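Local atomic coordinates of TetR family transcriptional repressor LfrR (Mycobacterium smegmatis, PDB entry 2V57), a protein that represses transcription of the lfrRA efflux-pump operon by binding directly to the promoter region upstream of lfrR. Residues L99-L104 and Q157-E161. Sequence-based numbering, arbitrary orientation.
Sequences LGPIVL and QAGYE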
ATOM      1  N   LEU B  99      10.712   8.130  -7.879  1.00 27.03           N
ATOM      2  CA  LEU B  99      11.268   7.707  -6.599  1.00 24.67           C
ATOM      3  C   LEU B  99      11.507   6.195  -6.624  1.00 25.25           C
ATOM      4  O   LEU B  99      12.356   5.688  -5.898  1.00 28.09           O
ATOM      5  CB  LEU B  99      10.331   8.066  -5.427  1.00 24.40           C
ATOM      6  CG  LEU B  99      10.006   9.544  -5.154  1.00 30.17           C
ATOM      7  CD1 LEU B  99       8.852   9.700  -4.165  1.00 32.88           C
ATOM      8  CD2 LEU B  99      11.245  10.279  -4.654  1.00 31.20           C
ATOM      9  N   GLY B 100      10.736   5.473  -7.436  1.00 26.68           N
ATOM     10  CA  GLY B 100      10.923   4.041  -7.574  1.00 28.83           C
ATOM     11  C   GLY B 100      10.144   3.208  -6.567  1.00 30.45           C
ATOM     12  O   GLY B 100       9.470   3.737  -5.682  1.00 24.03           O
ATOM     13  N   PRO B 101      10.225   1.881  -6.710  1.00 31.53           N
ATOM     14  CA  PRO B 101       9.430   0.950  -5.909  1.00 26.33           C
ATOM     15  C   PRO B 101       9.792   0.905  -4.426  1.00 26.33           C
ATOM     16  O   PRO B 101       9.084   0.219  -3.700  1.00 25.05           O
ATOM     17  CB  PRO B 101       9.714  -0.407  -6.578  1.00 33.13           C
ATOM     18  CG  PRO B 101      11.039  -0.211  -7.255  1.00 36.40           C
ATOM     19  CD  PRO B 101      10.966   1.186  -7.778  1.00 36.10           C
ATOM     20  N   ILE B 102      10.837   1.592  -3.968  1.00 21.65           N
ATOM     21  CA  ILE B 102      11.105   1.597  -2.521  1.00 22.18           C
ATOM     22  C   ILE B 102       9.937   2.250  -1.772  1.00 17.15           C
ATOM     23  O   ILE B 102       9.687   1.986  -0.587  1.00 22.84           O
ATOM     24  CB  ILE B 102      12.454   2.281  -2.156  1.00 23.52           C
ATOM     25  CG1 ILE B 102      12.868   1.922  -0.717  1.00 21.13           C
ATOM     26  CG2 ILE B 102      12.383   3.797  -2.359  1.00 21.97           C
ATOM     27  CD1 ILE B 102      13.206   0.431  -0.547  1.00 18.97           C
ATOM     28  N   VAL B 103       9.191   3.095  -2.472  1.00 23.45           N
ATOM     29  CA  VAL B 103       8.013   3.717  -1.865  1.00 23.74           C
ATOM     30  C   VAL B 103       6.988   2.680  -1.382  1.00 25.70           C
ATOM     31  O   VAL B 103       6.309   2.906  -0.387  1.00 29.78           O
ATOM     32  CB  VAL B 103       7.364   4.770  -2.805  1.00 20.88           C
ATOM     33  CG1 VAL B 103       6.106   5.365  -2.171  1.00 21.61           C
ATOM     34  CG2 VAL B 103       8.392   5.856  -3.158  1.00 23.67           C
ATOM     35  N   LEU B 104       6.898   1.538  -2.065  1.00 21.50           N
ATOM     36  CA  LEU B 104       6.025   0.455  -1.622  1.00 31.04           C
ATOM     37  C   LEU B 104       6.503  -0.116  -0.301  1.00 28.95           C
ATOM     38  O   LEU B 104       5.714  -0.607   0.521  1.00 27.36           O
ATOM     39  CB  LEU B 104       6.003  -0.676  -2.653  1.00 27.41           C
ATOM     40  CG  LEU B 104       5.416  -0.362  -4.031  1.00 27.05           C
ATOM     41  CD1 LEU B 104       5.860  -1.424  -5.025  1.00 29.27           C
ATOM     42  CD2 LEU B 104       3.892  -0.283  -3.962  1.00 22.08           C
ATOM     43  N   GLN B 157       1.225   3.857  -6.204  1.00 17.76           N
ATOM     44  CA  GLN B 157       1.765   2.530  -5.919  1.00 19.06           C
ATOM     45  C   GLN B 157       1.319   1.490  -6.940  1.00 18.88           C
ATOM     46  O   GLN B 157       2.061   0.550  -7.239  1.00 23.55           O
ATOM     47  CB  GLN B 157       1.457   2.131  -4.492  1.00 23.88           C
ATOM     48  CG  GLN B 157       2.187   3.068  -3.532  1.00 29.41           C
ATOM     49  CD  GLN B 157       1.829   2.825  -2.101  1.00 33.01           C
ATOM     50  OE1 GLN B 157       2.392   1.938  -1.455  1.00 33.84           O
ATOM     51  NE2 GLN B 157       0.884   3.608  -1.585  1.00 31.29           N
ATOM     52  N   ALA B 158       0.132   1.679  -7.513  1.00 16.50           N
ATOM     53  CA  ALA B 158      -0.261   0.875  -8.659  1.00 18.54           C
ATOM     54  C   ALA B 158       0.770   1.110  -9.769  1.00 26.91           C
ATOM     55  O   ALA B 158       1.126   0.191 -10.518  1.00 24.16           O
ATOM     56  CB  ALA B 158      -1.644   1.260  -9.131  1.00 17.93           C
ATOM     57  N   GLY B 159       1.227   2.359  -9.870  1.00 21.97           N
ATOM     58  CA  GLY B 159       2.255   2.727 -10.822  1.00 19.23           C
ATOM     59  C   GLY B 159       3.573   2.013 -10.567  1.00 21.26           C
ATOM     60  O   GLY B 159       4.159   1.480 -11.497  1.00 21.46           O
ATOM     61  N   TYR B 160       4.055   2.007  -9.321  1.00 21.61           N
ATOM     62  CA  TYR B 160       5.307   1.289  -9.040  1.00 28.03           C
ATOM     63  C   TYR B 160       5.181  -0.199  -9.349  1.00 26.24           C
ATOM     64  O   TYR B 160       6.135  -0.829  -9.815  1.00 22.08           O
ATOM     65  CB  TYR B 160       5.772   1.456  -7.593  1.00 22.65           C
ATOM     66  CG  TYR B 160       5.908   2.887  -7.144  1.00 27.03           C
ATOM     67  CD1 TYR B 160       6.813   3.751  -7.755  1.00 23.12           C
ATOM     68  CD2 TYR B 160       5.141   3.370  -6.095  1.00 25.06           C
ATOM     69  CE1 TYR B 160       6.931   5.056  -7.336  1.00 26.94           C
ATOM     70  CE2 TYR B 160       5.245   4.672  -5.676  1.00 27.54           C
ATOM     71  CZ  TYR B 160       6.138   5.517  -6.304  1.00 27.04           C
ATOM     72  OH  TYR B 160       6.245   6.817  -5.877  1.00 23.14           O
ATOM     73  N   GLU B 161       4.016  -0.768  -9.061  1.00 24.14           N
ATOM     74  CA  GLU B 161       3.782  -2.188  -9.311  1.00 24.79           C
ATOM     75  C   GLU B 161       3.800  -2.470 -10.800  1.00 28.65           C
ATOM     76  O   GLU B 161       4.417  -3.438 -11.251  1.00 30.35           O
ATOM     77  CB  GLU B 161       2.441  -2.641  -8.728  1.00 26.33           C
ATOM     78  CG  GLU B 161       2.235  -2.301  -7.268  1.00 34.98           C
ATOM     79  CD  GLU B 161       2.690  -3.395  -6.341  1.00 46.94           C
ATOM     80  OE1 GLU B 161       3.747  -4.004  -6.614  1.00 51.94           O
ATOM     81  OE2 GLU B 161       1.983  -3.648  -5.337  1.00 48.93           O
TER
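Tyr-160 projects from helix 147-164 into the turn that links helix 85-97 to helix 102-106, and it buries more surface here than any other residue of the contact. Gly-100 O lies over one face, toward the rim, 3.3 Å from Tyr-160 CE1, while the same oxygen accepts a hydrogen bond from Val-103 N. Gly-100, first to leave helical geometry, takes a positive phi (88°) that is easy without a side chain; Pro-101, its phi fixed by the ring, then leads into the helix. Val-103 meets the far end of the tyrosine obliquely, with CB 3.6 Å from Tyr-160 CE2. At chi1 178° its CG1 lies opposite the backbone N, and the two methyls divide between Tyr-160 CE2 and OH. The hydroxyl is not stranded among them, since it hydrogen-bonds Gln-96 O near the end of helix 85-97.

Toward the dimer partner the packing changes character. The branched end of Leu-104 reaches two neighbours, CD2 lying 3.5 Å from Gln-157 CB and CD1 3.9 Å from Tyr-160 CB. Gln-157 suits its place because its extended chain offers leucine an aliphatic flank and carries a buried amide to Trp-153 O, through NE2, and to Tyr-108 OH of the second subunit, through OE1. On the looser side, partly exposed Glu-161 bends so that OE1 lies 3.7 Å from Leu-104 CD1, and it also packs on Arg-150 of the second subunit. No hydrogen bond joins the two segments directly; shape and apolar contact unite them, while the polar ends of Tyr-160 and Gln-157 tie them to helix 85-97 and the dimer interface, within the helical C-terminal domain that in TetR-family repressors carries ligand pocket and dimer contacts.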